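Local atomic coordinates of glucose-6-phosphate isomerase (Chlamydia trachomatis D/UW-3/CX, PDB entry 6OTU), a protein that catalyses the reversible isomerisation of glucose 6-phosphate to fructose 6-phosphate. Residues E25-P30 with R325-Y330; S50-T55 with D301-T306; R112-D117 with H130-A135; G405-Q410 with K425-L430; G412-C415 with S421-Q424. All blocks are in the same frame, centred on the assembly; numbering follows the deposited sequence.

How the contacts relate
Contact 1 is an apolar surface contact, its centre about 26 Å from the centre of the chain, between the C-terminal parts of helices 18-26 and 313-327. Contacts 2, 3 and 5 are partly buried, contact 4 buried. Contact 2 sets the hairpin of strands 48-51 and 54-57 against helix 287-303, adding a water bridge to apolar packing. Contact 3 packs an indole on helix 122-148, joined to contact 2 by the Arg-112 to Asp-301 salt bridge. Contacts 4 and 5 share helix 422-439 and touch the second subunit: 4 is aliphatic-aromatic, on the same sheet as contact 2; 5 is polar, with a carboxylate at the helix start. Asn-409 and Ser-423 link these two.

Contact 1 of 5, residues E25-P30 with R325-Y330; sequences EMALHP and RNLLGY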
# COMPACT_ATOMS: atom_id res chain seq x y z
N GLU A 25 7.05 -18.29 28.07
CA GLU A 25 6.78 -19.72 28.20
C GLU A 25 5.55 -20.12 27.39
O GLU A 25 5.55 -21.16 26.72
CB GLU A 25 6.59 -20.09 29.67
CG GLU A 25 7.52 -19.34 30.59
CD GLU A 25 7.67 -20.00 31.94
OE1 GLU A 25 8.68 -19.70 32.63
OE2 GLU A 25 6.79 -20.80 32.31
N MET A 26 4.50 -19.31 27.43
CA MET A 26 3.29 -19.63 26.69
C MET A 26 3.52 -19.58 25.19
O MET A 26 2.99 -20.41 24.44
CB MET A 26 2.16 -18.67 27.09
CG MET A 26 1.81 -18.74 28.55
SD MET A 26 0.51 -17.57 29.01
CE MET A 26 0.92 -17.40 30.75
N ALA A 27 4.34 -18.62 24.72
CA ALA A 27 4.61 -18.49 23.30
C ALA A 27 5.29 -19.72 22.69
O ALA A 27 5.31 -19.84 21.46
CB ALA A 27 5.48 -17.25 23.04
N LEU A 28 5.85 -20.61 23.52
CA LEU A 28 6.46 -21.84 23.01
C LEU A 28 5.44 -22.74 22.31
O LEU A 28 5.77 -23.43 21.33
CB LEU A 28 7.10 -22.62 24.15
CG LEU A 28 8.44 -22.14 24.68
CD1 LEU A 28 8.99 -23.22 25.56
CD2 LEU A 28 9.34 -21.88 23.50
N HIS A 29 4.22 -22.79 22.84
CA HIS A 29 3.18 -23.70 22.35
C HIS A 29 1.86 -22.96 22.30
O HIS A 29 0.96 -23.19 23.13
CB HIS A 29 3.09 -24.94 23.23
CG HIS A 29 4.43 -25.49 23.61
ND1 HIS A 29 4.95 -25.37 24.87
CD2 HIS A 29 5.35 -26.15 22.87
CE1 HIS A 29 6.15 -25.94 24.90
NE2 HIS A 29 6.41 -26.42 23.70
N PRO A 30 1.71 -22.02 21.36
CA PRO A 30 0.43 -21.33 21.20
C PRO A 30 -0.68 -22.29 20.78
O PRO A 30 -0.44 -23.35 20.20
CB PRO A 30 0.73 -20.29 20.10
CG PRO A 30 1.89 -20.86 19.36
CD PRO A 30 2.72 -21.58 20.38
N ARG A 325 3.71 -9.73 17.61
CA ARG A 325 4.99 -9.16 17.19
C ARG A 325 6.16 -9.69 18.02
O ARG A 325 7.11 -10.25 17.48
CB ARG A 325 4.93 -7.63 17.25
CG ARG A 325 6.27 -6.91 17.04
CD ARG A 325 6.87 -7.14 15.65
NE ARG A 325 7.69 -6.01 15.27
CZ ARG A 325 8.87 -6.07 14.64
NH1 ARG A 325 9.41 -7.24 14.32
NH2 ARG A 325 9.51 -4.95 14.35
N ASN A 326 6.10 -9.50 19.34
CA ASN A 326 7.21 -9.87 20.22
C ASN A 326 7.16 -11.32 20.69
O ASN A 326 8.21 -11.94 20.87
CB ASN A 326 7.24 -8.95 21.46
CG ASN A 326 7.19 -7.46 21.09
OD1 ASN A 326 6.17 -6.78 21.30
ND2 ASN A 326 8.29 -6.95 20.55
N LEU A 327 5.99 -11.88 20.92
CA LEU A 327 6.00 -13.22 21.49
C LEU A 327 6.02 -14.32 20.44
O LEU A 327 6.75 -15.29 20.61
CB LEU A 327 4.83 -13.39 22.45
CG LEU A 327 5.33 -12.60 23.65
CD1 LEU A 327 4.21 -12.03 24.47
CD2 LEU A 327 6.25 -13.47 24.50
N LEU A 328 5.26 -14.16 19.35
CA LEU A 328 5.25 -15.15 18.27
C LEU A 328 6.25 -14.82 17.17
O LEU A 328 6.56 -15.69 16.36
CB LEU A 328 3.85 -15.26 17.66
CG LEU A 328 2.79 -15.79 18.62
CD1 LEU A 328 1.56 -16.14 17.82
CD2 LEU A 328 3.31 -16.98 19.44
N GLY A 329 6.71 -13.57 17.12
CA GLY A 329 7.77 -13.16 16.23
C GLY A 329 7.37 -12.74 14.83
O GLY A 329 8.24 -12.72 13.95
N TYR A 330 6.12 -12.39 14.59
CA TYR A 330 5.74 -12.02 13.23
C TYR A 330 6.11 -10.55 12.98
O TYR A 330 5.65 -9.68 13.72
CB TYR A 330 4.25 -12.26 13.00
CG TYR A 330 3.76 -13.65 13.39
CD1 TYR A 330 4.47 -14.79 13.02
CD2 TYR A 330 2.59 -13.82 14.14
CE1 TYR A 330 4.02 -16.07 13.39
CE2 TYR A 330 2.13 -15.08 14.49
CZ TYR A 330 2.85 -16.20 14.12
OH TYR A 330 2.41 -17.44 14.48
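Leu-327 meets Ala-27 first through its backbone, with the carbonyl oxygen of Leu-327 3.4 Å from Ala-27 CB. Its side chain adds to the same methyl: Leu-327 CB lies 4.0 Å from Ala-27 CB, and the CD2 branch comes almost as near. The leucine also lies on Leu-23 and Gln-24, so it packs along helix 18-26 as well as on Ala-27. The C-terminal parts of two helices meet here near the surface of the fold; the chain leaves helix 18-26 through a type I turn from Met-26 to His-29, and helix 313-327 has a wider pi-type turn at 325-327. Leu-328 comes next. With CG beside the backbone N (chi1 -64°), its CD2 methyl reaches across to Ala-27, touching both the carbonyl oxygen and CB of that residue. The same methyl, Leu-328 CD2, is 4.1 Å from Pro-30 CG. The proline ring and this leucine run past each other in opposite senses. Gly-329 then takes positive phi and breaks the helical path, turning the chain toward strand 332-337.

Contact 2 of 5, residues S50-T55 with D301-T306; sequences SVEGFT and DAHALT. With ACT (acetate ion), chain B.
Val-51 and Glu-52 press their aliphatic carbons on the imidazole of His-303, and this apolar packing makes up the direct part of the contact. Val-51 CG1 is the closer, 3.4 Å from His-303 CE1, and approaches the ring obliquely from the opposite direction. Glu-52 CG lies 3.8 Å from His-303 CG in an off-centre CH-pi contact, its chain bending at chi2 (-62°) so that the carboxylate runs back past His-303 CB. The ring reaches this place because its CG stands anti to the backbone N (chi1 164°).

Water provides the polar link. One molecule sits at the imidazole edge, in the ring plane, 2.6 Å from His-303 ND1, and donates to Glu-52 OE1 over 3.0 Å; the carboxylate and ring planes stand 55° apart.

Backbone bonds shape both partners. Val-51 and Phe-54 form a hydrogen-bonded pair closing a beta-hairpin with a two-residue loop, a type I' turn, in which Glu-52 and Gly-53 occupy the corners with positive phi. Across from it, the end of helix 287-303 turns at His-303, whose O accepts both Thr-306 N and Thr-306 OG1, the hydroxyl at 2.7 Å. On the far side of the hairpin, Thr-55 OG1 donates to an acetate ion, probably from the crystallisation liquor.

His-303 NE2 is bonded to Leu-313 N, the start of the next helix. Since a backbone amide can only donate, NE2 probably accepts through its lone pair, which would be consistent with a neutral imidazole despite the carboxylate nearby.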
# COMPACT_ATOMS: atom_id res chain seq x y z
N SER A 50 -18.10 -6.25 22.23
CA SER A 50 -18.97 -5.41 21.42
C SER A 50 -19.34 -4.20 22.26
O SER A 50 -19.96 -4.32 23.33
CB SER A 50 -20.19 -6.19 20.91
OG SER A 50 -21.33 -5.94 21.69
N VAL A 51 -18.91 -3.03 21.78
CA VAL A 51 -18.93 -1.80 22.54
C VAL A 51 -18.62 -0.65 21.59
O VAL A 51 -17.99 -0.85 20.54
CB VAL A 51 -17.94 -1.87 23.72
CG1 VAL A 51 -16.51 -1.60 23.28
CG2 VAL A 51 -18.35 -0.94 24.84
N GLU A 52 -19.14 0.54 21.91
CA GLU A 52 -18.87 1.79 21.19
C GLU A 52 -19.19 1.68 19.70
O GLU A 52 -18.54 2.29 18.85
CB GLU A 52 -17.43 2.24 21.41
CG GLU A 52 -17.08 2.60 22.87
CD GLU A 52 -17.90 3.78 23.44
OE1 GLU A 52 -18.02 3.88 24.68
OE2 GLU A 52 -18.42 4.62 22.67
N GLY A 53 -20.23 0.91 19.37
CA GLY A 53 -20.66 0.72 18.00
C GLY A 53 -19.92 -0.35 17.21
O GLY A 53 -20.14 -0.46 16.00
N PHE A 54 -19.05 -1.14 17.86
CA PHE A 54 -18.27 -2.17 17.17
C PHE A 54 -18.46 -3.52 17.84
O PHE A 54 -18.76 -3.60 19.03
CB PHE A 54 -16.77 -1.89 17.17
CG PHE A 54 -16.37 -0.59 16.59
CD1 PHE A 54 -16.15 -0.46 15.22
CD2 PHE A 54 -16.16 0.51 17.40
CE1 PHE A 54 -15.77 0.75 14.68
CE2 PHE A 54 -15.77 1.72 16.87
CZ PHE A 54 -15.57 1.84 15.51
N THR A 55 -18.24 -4.57 17.07
CA THR A 55 -17.89 -5.87 17.62
C THR A 55 -16.48 -6.23 17.17
O THR A 55 -16.09 -5.97 16.03
CB THR A 55 -18.89 -6.96 17.21
OG1 THR A 55 -20.21 -6.55 17.59
CG2 THR A 55 -18.56 -8.29 17.89
N ASP A 301 -11.58 7.99 22.87
CA ASP A 301 -10.72 8.56 23.91
C ASP A 301 -11.22 8.20 25.30
O ASP A 301 -10.44 7.79 26.17
CB ASP A 301 -10.64 10.09 23.77
CG ASP A 301 -10.03 10.54 22.45
OD1 ASP A 301 -9.44 9.70 21.73
OD2 ASP A 301 -10.17 11.74 22.13
N ALA A 302 -12.52 8.37 25.55
CA ALA A 302 -13.04 8.04 26.87
C ALA A 302 -13.00 6.54 27.11
O ALA A 302 -12.67 6.08 28.22
CB ALA A 302 -14.45 8.59 27.04
N HIS A 303 -13.31 5.75 26.08
CA HIS A 303 -13.38 4.30 26.24
C HIS A 303 -12.01 3.69 26.50
O HIS A 303 -11.92 2.65 27.18
CB HIS A 303 -14.04 3.68 25.01
CG HIS A 303 -13.83 2.20 24.87
ND1 HIS A 303 -14.61 1.27 25.53
CD2 HIS A 303 -12.96 1.50 24.11
CE1 HIS A 303 -14.20 0.06 25.20
NE2 HIS A 303 -13.20 0.17 24.35
N ALA A 304 -10.94 4.31 25.99
CA ALA A 304 -9.58 3.78 26.10
C ALA A 304 -9.03 3.82 27.53
O ALA A 304 -7.93 3.28 27.75
CB ALA A 304 -8.63 4.54 25.18
N LEU A 305 -9.74 4.45 28.47
CA LEU A 305 -9.38 4.45 29.89
C LEU A 305 -9.94 3.25 30.64
O LEU A 305 -9.74 3.15 31.86
CB LEU A 305 -9.89 5.73 30.58
CG LEU A 305 -9.22 7.09 30.34
CD1 LEU A 305 -7.70 6.97 30.23
CD2 LEU A 305 -9.80 7.75 29.12
N THR A 306 -10.64 2.35 29.95
CA THR A 306 -11.21 1.17 30.58
C THR A 306 -10.10 0.23 31.03
O THR A 306 -9.32 -0.23 30.20
CB THR A 306 -12.15 0.47 29.60
OG1 THR A 306 -13.20 1.37 29.22
CG2 THR A 306 -12.75 -0.81 30.22
C ACT B . -22.42 -4.58 15.75
O ACT B . -22.15 -5.78 15.98
OXT ACT B . -22.25 -3.94 14.67
CH3 ACT B . -23.05 -3.74 16.96
O HOH W 1 -16.59 2.27 26.81

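Contact 3 of 5, residues R112-D117 with H130-A135; sequences RAWVRD and HSKEEA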
# COMPACT_ATOMS: atom_id res chain seq x y z
N ARG A 112 -10.52 17.11 20.34
CA ARG A 112 -11.92 16.71 20.30
C ARG A 112 -12.55 16.55 21.68
O ARG A 112 -13.78 16.35 21.75
CB ARG A 112 -12.10 15.40 19.49
CG ARG A 112 -11.38 14.15 20.06
CD ARG A 112 -9.98 13.96 19.44
NE ARG A 112 -9.45 12.62 19.66
CZ ARG A 112 -8.48 12.05 18.94
NH1 ARG A 112 -7.88 12.70 17.94
NH2 ARG A 112 -8.08 10.81 19.25
N ALA A 113 -11.77 16.63 22.76
CA ALA A 113 -12.32 16.42 24.10
C ALA A 113 -13.46 17.38 24.41
O ALA A 113 -14.34 17.06 25.21
CB ALA A 113 -11.20 16.54 25.14
N TRP A 114 -13.48 18.55 23.76
CA TRP A 114 -14.44 19.59 24.11
C TRP A 114 -15.86 19.27 23.66
O TRP A 114 -16.78 20.00 24.05
CB TRP A 114 -14.04 20.93 23.53
CG TRP A 114 -14.02 20.95 22.03
CD1 TRP A 114 -12.97 20.62 21.21
CD2 TRP A 114 -15.10 21.32 21.16
NE1 TRP A 114 -13.34 20.75 19.89
CE2 TRP A 114 -14.64 21.19 19.83
CE3 TRP A 114 -16.42 21.76 21.37
CZ2 TRP A 114 -15.45 21.47 18.72
CZ3 TRP A 114 -17.23 22.04 20.26
CH2 TRP A 114 -16.73 21.89 18.95
N VAL A 115 -16.07 18.22 22.85
CA VAL A 115 -17.44 17.91 22.44
C VAL A 115 -18.18 17.07 23.47
O VAL A 115 -19.39 16.85 23.31
CB VAL A 115 -17.55 17.18 21.09
CG1 VAL A 115 -16.78 17.93 20.04
CG2 VAL A 115 -17.07 15.75 21.23
N ARG A 116 -17.51 16.60 24.52
CA ARG A 116 -18.17 15.96 25.64
C ARG A 116 -17.56 16.49 26.93
O ARG A 116 -16.34 16.64 27.01
CB ARG A 116 -18.07 14.43 25.59
CG ARG A 116 -16.69 13.88 25.26
CD ARG A 116 -16.78 12.42 24.81
NE ARG A 116 -17.16 11.51 25.90
CZ ARG A 116 -17.82 10.37 25.74
NH1 ARG A 116 -18.11 9.62 26.79
NH2 ARG A 116 -18.21 9.99 24.53
N ASP A 117 -18.41 16.77 27.91
CA ASP A 117 -17.95 17.35 29.17
C ASP A 117 -16.75 16.59 29.72
O ASP A 117 -16.71 15.36 29.71
CB ASP A 117 -19.09 17.33 30.19
CG ASP A 117 -20.17 18.31 29.86
OD1 ASP A 117 -19.88 19.31 29.16
OD2 ASP A 117 -21.32 18.09 30.28
N HIS A 130 -8.96 26.16 22.86
CA HIS A 130 -8.56 26.74 21.59
C HIS A 130 -9.13 25.94 20.41
O HIS A 130 -9.52 26.53 19.40
CB HIS A 130 -7.05 26.83 21.52
CG HIS A 130 -6.49 27.85 22.45
ND1 HIS A 130 -5.33 27.65 23.18
CD2 HIS A 130 -6.95 29.07 22.81
CE1 HIS A 130 -5.10 28.71 23.93
NE2 HIS A 130 -6.07 29.59 23.72
N SER A 131 -9.22 24.62 20.55
CA SER A 131 -9.87 23.81 19.53
C SER A 131 -11.33 24.22 19.36
O SER A 131 -11.83 24.33 18.23
CB SER A 131 -9.77 22.32 19.86
OG SER A 131 -8.41 21.91 19.92
N LYS A 132 -12.03 24.46 20.47
CA LYS A 132 -13.41 24.91 20.38
C LYS A 132 -13.50 26.28 19.71
O LYS A 132 -14.36 26.51 18.85
CB LYS A 132 -14.06 24.93 21.76
CG LYS A 132 -15.50 25.35 21.71
CD LYS A 132 -16.23 25.07 23.00
CE LYS A 132 -17.74 25.22 22.80
NZ LYS A 132 -18.54 25.07 24.07
N GLU A 133 -12.59 27.19 20.07
CA GLU A 133 -12.56 28.49 19.42
C GLU A 133 -12.25 28.36 17.93
O GLU A 133 -12.79 29.12 17.12
CB GLU A 133 -11.54 29.40 20.09
CG GLU A 133 -11.83 29.71 21.54
CD GLU A 133 -10.65 30.36 22.24
OE1 GLU A 133 -10.60 30.33 23.48
OE2 GLU A 133 -9.77 30.90 21.53
N GLU A 134 -11.37 27.43 17.55
CA GLU A 134 -11.06 27.22 16.13
C GLU A 134 -12.27 26.69 15.38
O GLU A 134 -12.58 27.15 14.28
CB GLU A 134 -9.88 26.27 15.96
CG GLU A 134 -8.53 26.86 16.37
CD GLU A 134 -8.18 28.13 15.60
OE1 GLU A 134 -8.14 28.09 14.35
OE2 GLU A 134 -7.92 29.17 16.24
N ALA A 135 -12.96 25.70 15.97
CA ALA A 135 -14.12 25.08 15.32
C ALA A 135 -15.24 26.09 15.07
O ALA A 135 -15.87 26.08 14.01
CB ALA A 135 -14.62 23.92 16.17
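Beside the packing of Trp-114 on Ser-131, Lys-132 and Ala-135, a short salt bridge runs from Arg-112 NE to Asp-301 OD2 and ties the base of the tryptophan-bearing turn to helix 287-303. The same guanidinium reaches Glu-477 and Thr-273. From Ala-113 to Arg-116 the chain makes a type I turn, and Trp-114 projects from it toward helix 122-148.

The indole lies along that helix. Its CG sits between the backbone N and the carbonyl carbon (chi1 64°), a position that turns one face to Lys-132. Lys-132 CA stands 3.9 Å above the middle of the ring system, and Lys-132 CB makes a CH-pi contact 4.1 Å from the centroid of the five-membered ring. Beyond CG the lysine runs out extended, passing its CD 3.7 Å from Trp-114 CE3. A turn further along the helix, Ala-135 CB meets Trp-114 CZ2 at 3.6 Å, while Ser-131 CB approaches CD1 and NE1 obliquely. Val-115 CG1 covers the opposite face, 3.8 Å above the plane, so the indole is sandwiched between its own turn and the helix.

Ser-131 OG bonds back to Ile-127 O, and Trp-114 NE1 has a weak bond to Thr-111 O. The seam therefore relies on carbon contacts: the lysine contributes its methylenes, and the tryptophan is positioned mainly by packing against its two faces.

Contact 4 of 5, residues G405-Q410 with K425-L430; sequences GFLHNQ and KLFANL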
# COMPACT_ATOMS: atom_id res chain seq x y z
N GLY A 405 -14.59 -4.55 8.67
CA GLY A 405 -15.78 -4.71 7.85
C GLY A 405 -17.01 -4.04 8.41
O GLY A 405 -17.04 -3.55 9.55
N PHE A 406 -18.05 -4.02 7.57
CA PHE A 406 -19.31 -3.38 7.92
C PHE A 406 -20.46 -4.26 7.46
O PHE A 406 -20.34 -5.03 6.49
CB PHE A 406 -19.41 -1.97 7.32
CG PHE A 406 -18.23 -1.12 7.66
CD1 PHE A 406 -18.21 -0.40 8.84
CD2 PHE A 406 -17.11 -1.09 6.84
CE1 PHE A 406 -17.10 0.37 9.20
CE2 PHE A 406 -16.01 -0.31 7.17
CZ PHE A 406 -16.00 0.42 8.37
N LEU A 407 -21.58 -4.15 8.18
CA LEU A 407 -22.79 -4.88 7.82
C LEU A 407 -23.54 -4.24 6.65
O LEU A 407 -24.35 -4.93 6.01
CB LEU A 407 -23.72 -4.99 9.02
CG LEU A 407 -23.10 -5.68 10.24
CD1 LEU A 407 -24.11 -5.78 11.37
CD2 LEU A 407 -22.55 -7.06 9.91
N HIS A 408 -23.31 -2.96 6.36
CA HIS A 408 -24.12 -2.24 5.39
C HIS A 408 -23.26 -1.29 4.59
O HIS A 408 -22.26 -0.75 5.09
CB HIS A 408 -25.24 -1.44 6.06
CG HIS A 408 -26.26 -2.29 6.72
ND1 HIS A 408 -27.21 -2.98 6.00
CD2 HIS A 408 -26.46 -2.60 8.02
CE1 HIS A 408 -27.96 -3.68 6.84
NE2 HIS A 408 -27.53 -3.45 8.07
N ASN A 409 -23.66 -1.07 3.34
CA ASN A 409 -22.91 -0.15 2.50
C ASN A 409 -23.26 1.30 2.84
O ASN A 409 -24.24 1.60 3.55
CB ASN A 409 -23.14 -0.46 1.02
CG ASN A 409 -24.59 -0.32 0.60
OD1 ASN A 409 -25.16 0.78 0.64
ND2 ASN A 409 -25.19 -1.42 0.14
N GLN A 410 -22.44 2.22 2.33
CA GLN A 410 -22.65 3.64 2.59
C GLN A 410 -23.64 4.26 1.61
O GLN A 410 -24.43 5.12 2.00
CB GLN A 410 -21.33 4.40 2.52
CG GLN A 410 -20.38 4.14 3.66
CD GLN A 410 -19.09 4.94 3.50
OE1 GLN A 410 -18.28 4.67 2.61
NE2 GLN A 410 -18.92 5.96 4.34
N LYS A 425 -22.55 -10.58 0.66
CA LYS A 425 -21.43 -11.33 0.08
C LYS A 425 -20.08 -10.75 0.52
O LYS A 425 -19.15 -11.49 0.84
CB LYS A 425 -21.55 -11.35 -1.44
CG LYS A 425 -22.78 -12.08 -1.97
CD LYS A 425 -22.81 -12.03 -3.49
CE LYS A 425 -23.97 -12.82 -4.06
NZ LYS A 425 -25.25 -12.10 -3.87
N LEU A 426 -19.98 -9.42 0.56
CA LEU A 426 -18.76 -8.76 1.04
C LEU A 426 -18.39 -9.19 2.46
O LEU A 426 -17.26 -9.60 2.72
CB LEU A 426 -18.95 -7.25 0.97
CG LEU A 426 -17.75 -6.42 1.42
CD1 LEU A 426 -16.61 -6.61 0.44
CD2 LEU A 426 -18.15 -4.95 1.56
N PHE A 427 -19.34 -9.10 3.39
CA PHE A 427 -19.04 -9.48 4.77
C PHE A 427 -18.72 -10.96 4.89
O PHE A 427 -17.78 -11.35 5.60
CB PHE A 427 -20.19 -9.11 5.70
CG PHE A 427 -19.84 -9.20 7.14
CD1 PHE A 427 -18.82 -8.42 7.66
CD2 PHE A 427 -20.49 -10.08 7.98
CE1 PHE A 427 -18.47 -8.50 8.99
CE2 PHE A 427 -20.14 -10.17 9.31
CZ PHE A 427 -19.12 -9.38 9.81
N ALA A 428 -19.50 -11.81 4.21
CA ALA A 428 -19.33 -13.26 4.30
C ALA A 428 -17.95 -13.68 3.81
O ALA A 428 -17.34 -14.59 4.38
CB ALA A 428 -20.42 -13.96 3.47
N ASN A 429 -17.47 -13.05 2.75
CA ASN A 429 -16.12 -13.32 2.26
C ASN A 429 -15.07 -13.04 3.34
O ASN A 429 -14.14 -13.83 3.53
CB ASN A 429 -15.83 -12.47 1.02
CG ASN A 429 -16.10 -13.21 -0.29
OD1 ASN A 429 -15.20 -13.81 -0.88
ND2 ASN A 429 -17.33 -13.11 -0.77
N LEU A 430 -15.20 -11.91 4.05
CA LEU A 430 -14.28 -11.60 5.15
C LEU A 430 -14.29 -12.71 6.19
O LEU A 430 -13.23 -13.24 6.57
CB LEU A 430 -14.65 -10.25 5.77
CG LEU A 430 -13.83 -9.57 6.89
CD1 LEU A 430 -14.31 -8.13 7.13
CD2 LEU A 430 -13.82 -10.35 8.24
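Phe-427 lies on helix 422-439 and packs against Phe-406 and Leu-407, where strand 401-406 runs into the following loop. This is the start of a beta-alpha-beta crossover: the helix leads on to strand 456-461, which runs parallel and adjacent to strand 401-406 in the mixed sheet. Gly-405 and Leu-407 pair with that strand through backbone bonds to Leu-459 and Ala-461.

The aromatic side chain leaves the helix with its CG anti to the backbone N (chi1 -168°), directed at these residues. Phe-427 CB comes within 4.2 Å of the Phe-406 carbonyl oxygen. Further out, Phe-427 CD1 is 3.9 Å from the same oxygen, which approaches the ring obliquely. The other half of the ring, CD2, CE2 and CZ, lies beneath Leu-407, whose CD2 methyl is 4.0 Å from Phe-427 CE2. That methyl stands over one face of the ring in a CH-pi contact, 13° off the ring normal, though displaced toward the rim. The two side chains run side by side in the same direction. Val-460 also touches both, and Leu-532 of the second subunit packs on the phenyl group.

One turn on, Leu-430 CD1 sits 3.8 Å from Gly-405 CA, an approach open to it because the glycine carries no side chain. Behind this apolar face, Asn-429 secures its own helix turn: Asn-429 ND2 donates to Lys-425 O at 2.9 Å and 171°, while the Asn-429 backbone N reaches that oxygen from the opposite face of the carbonyl plane.

Contact 5 of 5, residues G412-C415 with S421-Q424; sequences GLDC and SSSQ
Cys-415 and Ser-421 bring their CA atoms within 5.4 Å where the chain closes a short loop, and a CA-H...O contact of 3.3 Å joins Ser-421 CA to Cys-415 O. The Asp-414 side chain carries most of the polar interaction. Its CG lies anti to the backbone N (chi1 -150°), which places the carboxylate before the first turn of helix 422-439. One oxygen goes to each of two successive amides: Ser-422 N donates to Asp-414 OD1 on the syn side at 2.9 Å, and Ser-423 N donates to the syn lone pair of Asp-414 OD2 at 3.0 Å, the second bond being straighter (162° against 145°). On its anti side OD1 also takes Cys-415 N, at 2.7 Å.

Alongside, the helix has a capping box of its own. Ser-421 is the N-cap, and its OG accepts from Gln-424 N over 3.2 Å while Ser-421 N donates to Gln-424 OE1 at 2.8 Å. The first amides of the helix are thus divided between a cap in sequence and a carboxylate from the preceding loop, whose negative charge would probably be stabilised by the helix end.

Ser-423 OG lies 3.0 Å from Asp-414 OD2 and accepts from Asn-409 ND2. A water donates to Cys-415 O and is also bonded to Ser-422 OG, bridging the two segments. Pro-189 of the second subunit packs on Asp-414.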
# COMPACT_ATOMS: atom_id res chain seq x y z
N GLY A 412 -26.13 3.06 -0.51
CA GLY A 412 -27.49 2.63 -0.75
C GLY A 412 -27.75 1.89 -2.05
O GLY A 412 -28.91 1.61 -2.34
N LEU A 413 -26.72 1.57 -2.85
CA LEU A 413 -26.92 0.83 -4.09
C LEU A 413 -26.51 -0.62 -3.89
O LEU A 413 -25.37 -0.91 -3.49
CB LEU A 413 -26.14 1.43 -5.26
CG LEU A 413 -26.24 0.48 -6.47
CD1 LEU A 413 -27.62 0.56 -7.10
CD2 LEU A 413 -25.18 0.71 -7.53
N ASP A 414 -27.43 -1.54 -4.16
CA ASP A 414 -27.17 -2.95 -3.96
C ASP A 414 -28.19 -3.73 -4.79
O ASP A 414 -29.08 -3.16 -5.42
CB ASP A 414 -27.22 -3.33 -2.47
CG ASP A 414 -26.30 -4.50 -2.14
OD1 ASP A 414 -26.00 -5.31 -3.05
OD2 ASP A 414 -25.88 -4.63 -0.96
N CYS A 415 -28.06 -5.06 -4.73
CA CYS A 415 -28.63 -5.95 -5.72
C CYS A 415 -28.74 -7.32 -5.08
O CYS A 415 -27.78 -7.79 -4.47
CB CYS A 415 -27.73 -6.01 -6.96
SG CYS A 415 -28.34 -6.96 -8.35
N SER A 421 -27.66 -10.00 -0.91
CA SER A 421 -27.12 -8.76 -1.41
C SER A 421 -25.59 -8.82 -1.44
O SER A 421 -24.96 -9.66 -0.78
CB SER A 421 -27.56 -7.60 -0.53
OG SER A 421 -26.74 -7.52 0.62
N SER A 422 -25.00 -7.91 -2.22
CA SER A 422 -23.55 -7.84 -2.32
C SER A 422 -22.91 -7.33 -1.03
O SER A 422 -21.80 -7.76 -0.69
CB SER A 422 -23.17 -6.94 -3.51
OG SER A 422 -23.27 -7.66 -4.73
N SER A 423 -23.57 -6.44 -0.29
CA SER A 423 -23.09 -6.12 1.05
C SER A 423 -22.91 -7.39 1.88
O SER A 423 -21.89 -7.56 2.56
CB SER A 423 -24.04 -5.14 1.75
OG SER A 423 -23.94 -3.84 1.19
N GLN A 424 -23.88 -8.32 1.80
CA GLN A 424 -23.77 -9.58 2.53
C GLN A 424 -22.63 -10.44 1.98
O GLN A 424 -21.82 -10.97 2.74
CB GLN A 424 -25.10 -10.34 2.48
CG GLN A 424 -26.25 -9.57 3.10
CD GLN A 424 -27.62 -10.22 2.87
OE1 GLN A 424 -27.94 -10.68 1.77
NE2 GLN A 424 -28.43 -10.25 3.92
O HOH W 2 -25.56 -9.65 -4.91